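Local coordinates for bluetongue virus COAT protein VP7 (Bluetongue virus, PDB 1BVP) that forms, as a homotrimer, the capsomers that assemble on an inner VP3 scaffold to build the outer layer of the viral core, at residues R288-N293 with R304-T309; R13-L18 with F63-M68. All coordinates share one frame; numbering follows the deposited sequence.

Contact 1: R288-N293 with R304-T309; sequences RTTLPN and RDSILT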
# COMPACT_ATOMS: atom_id res chain seq x y z
N ARG A 288 -22.65 16.29 1.02
CA ARG A 288 -22.44 17.54 1.72
C ARG A 288 -20.96 17.85 1.77
O ARG A 288 -20.54 18.72 2.52
CB ARG A 288 -22.98 17.39 3.15
CG ARG A 288 -24.36 17.95 3.43
CD ARG A 288 -25.53 17.26 2.75
NE ARG A 288 -26.09 18.09 1.68
CZ ARG A 288 -26.25 19.42 1.72
NH1 ARG A 288 -25.94 20.15 2.80
NH2 ARG A 288 -26.58 20.04 0.60
N THR A 289 -20.16 17.11 1.00
CA THR A 289 -18.72 17.29 0.98
C THR A 289 -18.18 17.42 -0.45
O THR A 289 -18.94 17.37 -1.43
CB THR A 289 -18.01 16.10 1.67
OG1 THR A 289 -18.07 14.94 0.82
CG2 THR A 289 -18.69 15.75 3.01
N THR A 290 -16.87 17.56 -0.59
CA THR A 290 -16.25 17.69 -1.91
C THR A 290 -15.78 16.34 -2.41
O THR A 290 -15.12 16.24 -3.44
CB THR A 290 -15.09 18.68 -1.90
OG1 THR A 290 -14.21 18.38 -0.81
CG2 THR A 290 -15.62 20.09 -1.73
N LEU A 291 -16.14 15.29 -1.67
CA LEU A 291 -15.79 13.94 -2.00
C LEU A 291 -16.88 13.31 -2.86
O LEU A 291 -18.04 13.73 -2.80
CB LEU A 291 -15.68 13.12 -0.72
CG LEU A 291 -14.42 12.75 0.05
CD1 LEU A 291 -13.19 13.37 -0.47
CD2 LEU A 291 -14.65 13.13 1.50
N PRO A 292 -16.50 12.40 -3.76
CA PRO A 292 -17.52 11.76 -4.59
C PRO A 292 -18.42 10.95 -3.64
O PRO A 292 -17.96 10.39 -2.64
CB PRO A 292 -16.70 10.85 -5.52
CG PRO A 292 -15.33 10.79 -4.88
CD PRO A 292 -15.15 12.15 -4.30
N ASN A 293 -19.70 10.88 -3.97
CA ASN A 293 -20.65 10.20 -3.12
C ASN A 293 -20.76 8.69 -3.23
O ASN A 293 -21.37 8.06 -2.37
CB ASN A 293 -22.01 10.89 -3.20
CG ASN A 293 -22.69 10.67 -4.53
OD1 ASN A 293 -22.27 9.84 -5.35
ND2 ASN A 293 -23.77 11.40 -4.76
N ARG A 304 -7.57 18.53 5.52
CA ARG A 304 -8.00 17.97 6.78
C ARG A 304 -9.44 17.47 6.78
O ARG A 304 -9.70 16.31 7.15
CB ARG A 304 -7.84 19.03 7.87
CG ARG A 304 -8.19 18.55 9.25
CD ARG A 304 -8.03 19.64 10.28
NE ARG A 304 -8.49 19.23 11.61
CZ ARG A 304 -9.78 19.15 11.95
NH1 ARG A 304 -10.74 19.44 11.06
NH2 ARG A 304 -10.11 18.78 13.19
N ASP A 305 -10.36 18.29 6.29
CA ASP A 305 -11.77 17.91 6.30
C ASP A 305 -12.09 16.61 5.59
O ASP A 305 -12.76 15.72 6.17
CB ASP A 305 -12.64 19.04 5.76
CG ASP A 305 -12.67 20.28 6.68
OD1 ASP A 305 -12.21 20.24 7.87
OD2 ASP A 305 -13.16 21.31 6.18
N SER A 306 -11.60 16.45 4.37
CA SER A 306 -11.86 15.24 3.61
C SER A 306 -11.30 14.03 4.31
O SER A 306 -12.00 13.02 4.47
CB SER A 306 -11.25 15.36 2.24
OG SER A 306 -11.74 16.56 1.67
N ILE A 307 -10.04 14.13 4.73
CA ILE A 307 -9.42 13.00 5.40
C ILE A 307 -10.19 12.61 6.66
O ILE A 307 -10.51 11.44 6.87
CB ILE A 307 -7.99 13.31 5.76
CG1 ILE A 307 -7.21 13.71 4.50
CG2 ILE A 307 -7.37 12.09 6.40
CD1 ILE A 307 -7.10 12.58 3.47
N LEU A 308 -10.53 13.61 7.47
CA LEU A 308 -11.26 13.39 8.71
C LEU A 308 -12.59 12.71 8.44
O LEU A 308 -12.95 11.71 9.10
CB LEU A 308 -11.55 14.72 9.36
CG LEU A 308 -11.24 14.90 10.84
CD1 LEU A 308 -12.37 15.72 11.39
CD2 LEU A 308 -11.15 13.58 11.56
N THR A 309 -13.34 13.29 7.52
CA THR A 309 -14.64 12.74 7.15
C THR A 309 -14.54 11.27 6.72
O THR A 309 -15.40 10.46 7.07
CB THR A 309 -15.27 13.58 6.02
OG1 THR A 309 -15.40 14.95 6.44
CG2 THR A 309 -16.61 13.04 5.66
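Leu291 reaches from the loop 288-293 to Ser306 in the first turn of helix 304-323, a loop-to-helix packing in the alpha-helical domain of VP7. Both of its methyls lie against Ser306 CB. CD1 is the nearer, 3.9 Å from Ser306 CB, whereas CD2 additionally reaches the helix backbone, 4.0 Å from Ser306 O and 4.1 Å from Ser306 CA. This agrees with the nearest backbone approach of the pair, 7.0 Å between Leu291 CA and Ser306 CA. Leu291 also touches Leu286 of helix 276-286 and Tyr271 of helix 263-271, so the side chain joins three helices.

An ST turn presents this leucine: Leu291 N donates to Thr289 OG1 at 3.2 Å with an N-H...O angle of 157°. Thr289 OG1 is also bonded to Leu286 O, which ties the turn to the end of helix 276-286, and its CG2 methyl faces the methyl of Thr309 in a loose apolar approach. Thr290 sits at the margin; its hydroxyl comes near that of Ser306 without bonding. Ser306 OG instead lies beside its own backbone N, anti to the carbonyl carbon (chi1 -54°), where it is bonded to Asp303 OD1. Asp305 O accepts two bonds from Thr309, one turn further along, from its backbone N and from its hydroxyl; Thr309 OG1 stands 2.8 Å from Asp305 O, 41° out of the carbonyl plane.

Contact 2: R13-L18 with F63-M68; sequences RACATL and FMCLDM
Residues 13-18 and residues 63-68 of helix 55-73 come closest at Cys15 and Cys65, whose CA atoms are 8.2 Å apart, and a type I beta turn runs from Cys15 to Leu18, with Leu18 N bonded to Cys15 O. The side chains that touch are few and mostly sulfur. Cys15 and Cys65 each direct their CB toward the opposing segment, and Cys15 SG lies 3.7 Å from Cys65 SG. That separation is far beyond the length of a disulfide bond, so the pair is an apolar sulfur contact between two separate cysteines. The two thiols do not meet alike. Cys65 points its sulfur almost straight along its own CB-SG bond at Cys15 SG (angle at Cys65 SG about 175°), yet it arrives nearly at a right angle to the Cys15 CB-SG bond and so meets its flank. This approach from the side also brings Cys65 SG to 4.1 Å from Cys15 CB.

Met64 adds the third side chain. It starts out extended, with CG anti to the backbone N (chi1 176°), then bends at its last torsion, and its terminal methyl arrives at the same cysteine: Met64 CE is 3.9 Å from Cys15 SG. The Cys15 CB-SG bond aims roughly at this methyl, with an angle at SG of about 157°. Cys15 therefore meets the methyl with its end and the other thiol with its flank.

All three residues are buried, and the surroundings extend the apolar layer. Met64 also packs on Ile37 and Tyr40 of helix 27-44, while Cys65 touches Leu316 and Val319 of helix 304-323. Arg13 O bonds Asn107 ND2 of a neighbouring subunit. The arrangement is plain helix-to-helix core packing in the alpha-helical domain of VP7, close to a trimer interface.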
# COMPACT_ATOMS: atom_id res chain seq x y z
N ARG A 13 -15.81 4.00 18.60
CA ARG A 13 -15.07 2.73 18.69
C ARG A 13 -15.54 1.91 19.90
O ARG A 13 -15.54 0.68 19.86
CB ARG A 13 -13.55 2.95 18.69
CG ARG A 13 -13.01 3.71 17.50
CD ARG A 13 -11.46 3.88 17.50
NE ARG A 13 -10.79 2.70 16.96
CZ ARG A 13 -9.88 1.96 17.61
NH1 ARG A 13 -9.49 2.27 18.86
NH2 ARG A 13 -9.37 0.86 17.03
N ALA A 14 -15.98 2.59 20.96
CA ALA A 14 -16.48 1.94 22.18
C ALA A 14 -17.81 1.26 21.85
O ALA A 14 -18.07 0.13 22.28
CB ALA A 14 -16.69 2.98 23.26
N CYS A 15 -18.67 1.94 21.09
CA CYS A 15 -19.94 1.33 20.76
C CYS A 15 -19.75 0.08 19.89
O CYS A 15 -20.58 -0.83 19.94
CB CYS A 15 -20.83 2.32 20.02
SG CYS A 15 -21.36 3.71 20.97
N ALA A 16 -18.69 0.02 19.09
CA ALA A 16 -18.46 -1.14 18.22
C ALA A 16 -18.06 -2.35 19.04
O ALA A 16 -17.85 -3.42 18.51
CB ALA A 16 -17.39 -0.84 17.21
N THR A 17 -17.89 -2.13 20.33
CA THR A 17 -17.53 -3.17 21.28
C THR A 17 -18.76 -3.98 21.70
O THR A 17 -18.65 -5.16 22.02
CB THR A 17 -16.92 -2.48 22.50
OG1 THR A 17 -15.52 -2.29 22.29
CG2 THR A 17 -17.16 -3.23 23.72
N LEU A 18 -19.93 -3.35 21.66
CA LEU A 18 -21.20 -3.96 22.05
C LEU A 18 -21.68 -5.05 21.10
O LEU A 18 -22.83 -5.03 20.64
CB LEU A 18 -22.25 -2.87 22.18
CG LEU A 18 -22.20 -2.01 23.46
CD1 LEU A 18 -21.01 -2.30 24.28
CD2 LEU A 18 -22.22 -0.56 23.15
N PHE A 63 -27.95 6.22 16.18
CA PHE A 63 -28.23 7.61 15.89
C PHE A 63 -27.35 8.53 16.69
O PHE A 63 -26.99 9.61 16.23
CB PHE A 63 -29.68 7.94 16.15
CG PHE A 63 -30.63 7.25 15.23
CD1 PHE A 63 -30.22 6.84 13.96
CD2 PHE A 63 -31.94 7.00 15.62
CE1 PHE A 63 -31.11 6.20 13.10
CE2 PHE A 63 -32.83 6.35 14.77
CZ PHE A 63 -32.43 5.95 13.51
N MET A 64 -26.93 8.08 17.88
CA MET A 64 -26.05 8.89 18.72
C MET A 64 -24.70 8.98 18.03
O MET A 64 -24.06 10.02 18.01
CB MET A 64 -25.90 8.26 20.11
CG MET A 64 -24.92 9.03 20.96
SD MET A 64 -24.49 8.23 22.48
CE MET A 64 -23.58 6.74 21.95
N CYS A 65 -24.25 7.86 17.47
CA CYS A 65 -22.99 7.82 16.77
C CYS A 65 -23.05 8.67 15.50
O CYS A 65 -22.12 9.45 15.21
CB CYS A 65 -22.69 6.40 16.43
SG CYS A 65 -22.16 5.50 17.87
N LEU A 66 -24.16 8.55 14.76
CA LEU A 66 -24.35 9.35 13.56
C LEU A 66 -24.28 10.84 13.92
O LEU A 66 -23.57 11.62 13.27
CB LEU A 66 -25.70 9.02 12.94
CG LEU A 66 -26.08 9.69 11.61
CD1 LEU A 66 -24.95 9.65 10.60
CD2 LEU A 66 -27.29 8.97 11.05
N ASP A 67 -24.95 11.24 15.00
CA ASP A 67 -24.91 12.64 15.43
C ASP A 67 -23.51 13.11 15.72
O ASP A 67 -23.12 14.22 15.37
CB ASP A 67 -25.74 12.86 16.70
CG ASP A 67 -27.19 13.20 16.41
OD1 ASP A 67 -27.51 13.61 15.27
OD2 ASP A 67 -28.02 13.06 17.33
N MET A 68 -22.76 12.25 16.41
CA MET A 68 -21.40 12.56 16.80
C MET A 68 -20.47 12.65 15.61
O MET A 68 -19.61 13.53 15.57
CB MET A 68 -20.92 11.55 17.81
CG MET A 68 -21.63 11.70 19.15
SD MET A 68 -20.96 10.61 20.39
CE MET A 68 -21.58 11.45 21.81

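Overall arrangement
Contacts 1 and 2 both lie in the helical part of VP7, with centres 20 Å apart and nearest atoms about 9 Å apart, so neither touches the other directly. Helix 304-323 connects them: its beginning forms one side of contact 1, and a later part of it packs on Cys65 of contact 2. Contact 1 joins a loop to a helix close by in sequence, whereas contact 2 brings together helices from the amino-terminal part of the chain. Their relation to the trimer also differs. No other subunit touches the segments of contact 1, but in contact 2 Arg13, Ala16 and Thr17, which take no part in the sulfur contact, meet Thr103 and Asn107 of a neighbouring subunit.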